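Muramidase (Sodiomyces alcalophilus, PDB 6ZM8) probably hydrolyses the glycan strands of bacterial peptidoglycan, acting as a fungal lysozyme of glycoside hydrolase family 25. Local coordinates at residues F120-H125 with A152-L157; W131-T136 with Y176-Y181. One frame throughout, in Å; residues are numbered along the deposited sequence.

Interaction 1. Residues F120-H125 with A152-L157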
# COMPACT_ATOMS: atom_id res chain seq x y z
N PHE A 120 -13.44 -2.28 -3.96
CA PHE A 120 -12.17 -1.65 -4.36
C PHE A 120 -11.25 -2.66 -5.06
O PHE A 120 -10.70 -2.38 -6.14
CB PHE A 120 -11.48 -1.04 -3.13
CG PHE A 120 -10.22 -0.28 -3.49
CD1 PHE A 120 -9.02 -0.94 -3.75
CD2 PHE A 120 -10.25 1.10 -3.59
CE1 PHE A 120 -7.88 -0.23 -4.14
CE2 PHE A 120 -9.10 1.82 -3.94
CZ PHE A 120 -7.93 1.14 -4.22
N VAL A 121 -11.03 -3.81 -4.44
CA VAL A 121 -9.99 -4.69 -5.00
C VAL A 121 -10.47 -5.34 -6.31
O VAL A 121 -9.66 -5.58 -7.19
CB VAL A 121 -9.48 -5.73 -3.99
CG1 VAL A 121 -9.04 -5.06 -2.68
CG2 VAL A 121 -10.48 -6.81 -3.69
N THR A 122 -11.77 -5.70 -6.42
CA THR A 122 -12.27 -6.23 -7.68
C THR A 122 -12.18 -5.18 -8.77
O THR A 122 -11.79 -5.48 -9.91
CB THR A 122 -13.70 -6.75 -7.48
OG1 THR A 122 -13.68 -7.88 -6.63
CG2 THR A 122 -14.36 -7.13 -8.78
N THR A 123 -12.56 -3.95 -8.46
CA THR A 123 -12.52 -2.88 -9.46
C THR A 123 -11.08 -2.60 -9.89
O THR A 123 -10.78 -2.48 -11.09
CB THR A 123 -13.22 -1.63 -8.94
OG1 THR A 123 -14.59 -1.94 -8.64
CG2 THR A 123 -13.20 -0.51 -9.97
N TYR A 124 -10.17 -2.50 -8.91
CA TYR A 124 -8.77 -2.23 -9.24
C TYR A 124 -8.20 -3.32 -10.16
O TYR A 124 -7.48 -3.04 -11.10
CB TYR A 124 -7.96 -2.09 -7.94
CG TYR A 124 -6.52 -1.71 -8.21
CD1 TYR A 124 -6.16 -0.39 -8.47
CD2 TYR A 124 -5.52 -2.68 -8.22
CE1 TYR A 124 -4.85 -0.04 -8.75
CE2 TYR A 124 -4.20 -2.34 -8.49
CZ TYR A 124 -3.86 -1.02 -8.76
OH TYR A 124 -2.55 -0.73 -9.05
N HIS A 125 -8.53 -4.58 -9.84
CA HIS A 125 -8.05 -5.71 -10.67
C HIS A 125 -8.66 -5.66 -12.08
O HIS A 125 -7.97 -5.96 -13.06
CB HIS A 125 -8.39 -7.00 -9.93
CG HIS A 125 -8.05 -8.24 -10.70
ND1 HIS A 125 -8.99 -8.87 -11.47
CD2 HIS A 125 -6.92 -8.93 -10.79
CE1 HIS A 125 -8.40 -9.95 -12.03
NE2 HIS A 125 -7.14 -10.00 -11.63
N ALA A 152 -7.04 -12.65 1.53
CA ALA A 152 -5.67 -13.11 1.69
C ALA A 152 -5.14 -13.91 0.50
O ALA A 152 -3.95 -13.84 0.20
CB ALA A 152 -5.53 -13.94 2.95
N ASN A 153 -6.02 -14.60 -0.23
CA ASN A 153 -5.60 -15.42 -1.38
C ASN A 153 -5.54 -14.62 -2.70
O ASN A 153 -5.32 -15.17 -3.78
CB ASN A 153 -6.58 -16.56 -1.57
CG ASN A 153 -6.19 -17.49 -2.68
OD1 ASN A 153 -5.09 -18.06 -2.70
ND2 ASN A 153 -7.10 -17.69 -3.60
N ARG A 154 -5.80 -13.36 -2.64
CA ARG A 154 -5.60 -12.46 -3.78
C ARG A 154 -4.60 -11.34 -3.50
O ARG A 154 -3.81 -10.98 -4.37
CB ARG A 154 -6.93 -11.82 -4.20
CG ARG A 154 -7.86 -12.80 -4.91
CD ARG A 154 -9.26 -12.22 -5.12
NE ARG A 154 -9.93 -12.06 -3.85
CZ ARG A 154 -11.03 -11.32 -3.67
NH1 ARG A 154 -11.55 -10.65 -4.70
NH2 ARG A 154 -11.60 -11.26 -2.49
N CYS A 155 -4.71 -10.73 -2.33
CA CYS A 155 -4.07 -9.43 -2.05
C CYS A 155 -2.89 -9.64 -1.12
O CYS A 155 -3.08 -10.01 0.03
CB CYS A 155 -5.05 -8.50 -1.37
SG CYS A 155 -6.48 -8.10 -2.40
N PRO A 156 -1.66 -9.34 -1.58
CA PRO A 156 -0.53 -9.43 -0.66
C PRO A 156 -0.72 -8.48 0.53
O PRO A 156 -1.24 -7.36 0.36
CB PRO A 156 0.67 -8.99 -1.52
CG PRO A 156 0.21 -9.29 -2.96
CD PRO A 156 -1.27 -8.95 -2.94
N LEU A 157 -0.22 -8.89 1.68
CA LEU A 157 -0.36 -8.11 2.91
C LEU A 157 0.84 -7.21 3.14
O LEU A 157 1.99 -7.67 3.14
CB LEU A 157 -0.48 -9.08 4.09
CG LEU A 157 -0.59 -8.41 5.47
CD1 LEU A 157 -1.88 -7.60 5.61
CD2 LEU A 157 -0.50 -9.50 6.55

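Interaction 2. Residues W131-T136 with Y176-Y181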
# COMPACT_ATOMS: atom_id res chain seq x y z
N TRP A 131 -4.34 -7.60 -8.56
CA TRP A 131 -4.91 -7.48 -7.23
C TRP A 131 -4.04 -6.50 -6.43
O TRP A 131 -2.82 -6.60 -6.46
CB TRP A 131 -4.96 -8.83 -6.51
CG TRP A 131 -5.82 -9.83 -7.22
CD1 TRP A 131 -5.40 -10.93 -7.90
CD2 TRP A 131 -7.24 -9.79 -7.39
NE1 TRP A 131 -6.46 -11.58 -8.47
CE2 TRP A 131 -7.60 -10.90 -8.18
CE3 TRP A 131 -8.23 -8.92 -6.98
CZ2 TRP A 131 -8.92 -11.15 -8.55
CZ3 TRP A 131 -9.54 -9.19 -7.35
CH2 TRP A 131 -9.89 -10.29 -8.13
N PRO A 132 -4.65 -5.55 -5.73
CA PRO A 132 -3.86 -4.61 -4.95
C PRO A 132 -3.27 -5.28 -3.71
O PRO A 132 -3.80 -6.25 -3.17
CB PRO A 132 -4.86 -3.52 -4.60
CG PRO A 132 -6.16 -4.29 -4.47
CD PRO A 132 -6.09 -5.36 -5.56
N VAL A 133 -2.18 -4.67 -3.23
CA VAL A 133 -1.71 -4.93 -1.88
C VAL A 133 -2.68 -4.28 -0.88
O VAL A 133 -3.26 -3.23 -1.18
CB VAL A 133 -0.29 -4.31 -1.77
CG1 VAL A 133 0.23 -4.22 -0.34
CG2 VAL A 133 0.68 -5.11 -2.63
N ILE A 134 -2.86 -4.92 0.28
CA ILE A 134 -3.63 -4.31 1.37
C ILE A 134 -2.66 -3.93 2.48
O ILE A 134 -1.97 -4.81 3.03
CB ILE A 134 -4.72 -5.26 1.87
CG1 ILE A 134 -5.82 -5.37 0.82
CG2 ILE A 134 -5.28 -4.78 3.23
CD1 ILE A 134 -6.88 -6.41 1.12
N TYR A 135 -2.65 -2.63 2.82
CA TYR A 135 -1.91 -2.11 3.98
C TYR A 135 -2.92 -1.91 5.11
O TYR A 135 -3.93 -1.22 4.93
CB TYR A 135 -1.24 -0.79 3.65
CG TYR A 135 -0.65 -0.08 4.87
CD1 TYR A 135 -1.44 0.74 5.66
CD2 TYR A 135 0.68 -0.23 5.21
CE1 TYR A 135 -0.93 1.40 6.75
CE2 TYR A 135 1.24 0.45 6.29
CZ TYR A 135 0.42 1.28 7.07
OH TYR A 135 0.91 2.00 8.13
N THR A 136 -2.63 -2.52 6.25
CA THR A 136 -3.50 -2.36 7.41
C THR A 136 -2.70 -2.73 8.67
O THR A 136 -1.50 -3.00 8.62
CB THR A 136 -4.78 -3.22 7.23
OG1 THR A 136 -5.78 -2.78 8.16
CG2 THR A 136 -4.55 -4.70 7.38
N TYR A 176 3.46 -12.10 5.80
CA TYR A 176 3.45 -10.75 5.26
C TYR A 176 4.22 -10.73 3.93
O TYR A 176 5.20 -11.48 3.77
CB TYR A 176 4.01 -9.70 6.23
CG TYR A 176 5.52 -9.66 6.46
CD1 TYR A 176 6.33 -8.96 5.59
CD2 TYR A 176 6.14 -10.25 7.56
CE1 TYR A 176 7.69 -8.83 5.78
CE2 TYR A 176 7.51 -10.16 7.76
CZ TYR A 176 8.29 -9.43 6.88
OH TYR A 176 9.64 -9.26 7.03
N THR A 177 3.82 -9.83 3.03
CA THR A 177 4.63 -9.50 1.87
C THR A 177 5.52 -8.30 2.17
O THR A 177 6.73 -8.32 1.87
CB THR A 177 3.73 -9.31 0.64
OG1 THR A 177 3.11 -10.57 0.34
CG2 THR A 177 4.52 -8.87 -0.57
N PHE A 178 4.93 -7.24 2.75
CA PHE A 178 5.71 -6.12 3.26
C PHE A 178 5.36 -5.95 4.75
O PHE A 178 4.22 -6.17 5.16
CB PHE A 178 5.36 -4.82 2.52
CG PHE A 178 5.65 -4.86 1.04
CD1 PHE A 178 6.95 -4.69 0.57
CD2 PHE A 178 4.62 -5.06 0.12
CE1 PHE A 178 7.20 -4.68 -0.80
CE2 PHE A 178 4.88 -5.06 -1.23
CZ PHE A 178 6.18 -4.86 -1.70
N TRP A 179 6.34 -5.45 5.51
CA TRP A 179 6.16 -5.12 6.93
C TRP A 179 6.72 -3.72 7.14
O TRP A 179 7.92 -3.48 6.94
CB TRP A 179 6.90 -6.13 7.82
CG TRP A 179 6.97 -5.77 9.27
CD1 TRP A 179 6.17 -4.94 10.00
CD2 TRP A 179 7.99 -6.25 10.17
NE1 TRP A 179 6.60 -4.88 11.30
CE2 TRP A 179 7.73 -5.65 11.43
CE3 TRP A 179 9.09 -7.10 10.05
CZ2 TRP A 179 8.56 -5.82 12.53
CZ3 TRP A 179 9.91 -7.29 11.12
CH2 TRP A 179 9.65 -6.64 12.35
N GLN A 180 5.83 -2.79 7.51
CA GLN A 180 6.22 -1.43 7.88
C GLN A 180 6.58 -1.47 9.38
O GLN A 180 5.71 -1.65 10.22
CB GLN A 180 5.08 -0.46 7.64
CG GLN A 180 5.57 0.99 7.63
CD GLN A 180 4.36 1.91 7.52
OE1 GLN A 180 3.56 1.99 8.47
NE2 GLN A 180 4.18 2.52 6.37
N TYR A 181 7.88 -1.32 9.65
CA TYR A 181 8.42 -1.60 10.98
C TYR A 181 8.89 -0.34 11.72
O TYR A 181 9.17 -0.45 12.91
CB TYR A 181 9.50 -2.68 10.93
CG TYR A 181 10.75 -2.28 10.20
CD1 TYR A 181 10.85 -2.36 8.80
CD2 TYR A 181 11.86 -1.83 10.89
CE1 TYR A 181 12.01 -1.98 8.13
CE2 TYR A 181 13.02 -1.45 10.23
CZ TYR A 181 13.08 -1.50 8.85
OH TYR A 181 14.23 -1.07 8.24

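Interaction 1. Residues F120-H125 with A152-L157
Val121, on helix 110-128 on the outside of the barrel, turns its side chain to the loop of residues 152-157, which leads into strand 157-160, and meets two neighbours there, Cys155 and Arg154. The backbones come no closer than 8.1 Å, measured from Val121 CA to Cys155 CA, so side chains alone bridge the gap. Cys155 SG sits 4.0 Å from Val121 CG1 and 4.1 Å from Val121 CB, an apolar contact. It reaches there because SG lies anti to its own carbonyl carbon (chi1 -63°). The other methyl, Val121 CG2, is 4.1 Å from Arg154 NH1, and the two side chains cross at about a right angle. Val121 has a second conformer, so these methyl contacts describe one of two states. Arg154, bent at chi3 (-68°), brings its guanidinium edge toward Thr122, but at 4.0 Å from NH1 to Thr122 OG1 this is proximity without a hydrogen bond. The arginine's polar grip lies beside the contact: NH1 forms a salt bridge to Glu118 of the same helix, NH2 bonds to Arg150 O, and Trp131 adds a cation-pi contact. The chemistry therefore implies apolar packing at Val121 and Cys155 and electrostatic attachment of loop to helix through Arg154 and Glu118.

Interaction 2. Residues W131-T136 with Y176-Y181
Gln180 reaches from strand 178-182 to the hydroxyl of Tyr135 on strand 133-136, across strand 157-160, which pairs in parallel with both. The separation fits this placing: Tyr135 CA and Phe178 CA lie 8.6 Å apart, wider than the spacing of adjacent strands. Followed outward, Gln180 CB stands 4.2 Å from Tyr135 CE2. CG then runs anti to the backbone N (chi1 -164°), and the extended chain carries the amide to the phenol end of the ring. There CD is 3.7 Å from Tyr135 CE2, and NE2 is 3.6 Å from that same carbon. At the tip, OE1 accepts a hydrogen bond from Tyr135 OH at 2.7 Å, lying at the edge of the ring and near its plane. The donor stands 35° out of the carbonyl plane, so the bond does not follow a lone pair; amide and ring planes are 59° apart. OE1 also bonds to Tyr162 OH and NE2 to Asp6 OD2, which fixes the amide's orientation. A phenylalanine in place of Tyr135 would probably leave OE1 with one hydroxyl fewer and the amide less firmly held against turning. Farther back along the strands, Val133 CG2 meets the rim of the Phe178 ring, 4.4 Å from CE2, a loose apolar contact. Trp158 of the intervening strand packs edge-to-face with Tyr135. The Tyr135 side chain also touches Asp95 and Glu97, whose spacing matches the Asp-X-Glu motif of family 25, and Gln180 touches Asp190. Side chains meeting over a parallel strand between them are consistent with the inner face of the TIM-like barrel of this family, close to its probable active site.

How the interactions relate
The four segments alternate along the chain, and the two contacts, with centres 11 Å apart, meet where the loop of interaction 1 runs into strand 157-160. Two probable backbone hydrogen bonds give direct evidence of this join: Pro156 O to Ile134 N at 2.9 Å, and Leu157 O to Thr177 N at 2.8 Å. Arg154 O also packs against Trp131 CB at 3.2 Å, and Trp131 stacks on His125 of the helix. The centre of interaction 1 is about 11 Å from the chain centre, where a helix meets a loop; that of interaction 2 is about 6 Å from it, and its Tyr135-Gln180 end lies beside Asp95 and Glu97, the probable catalytic region by family resemblance.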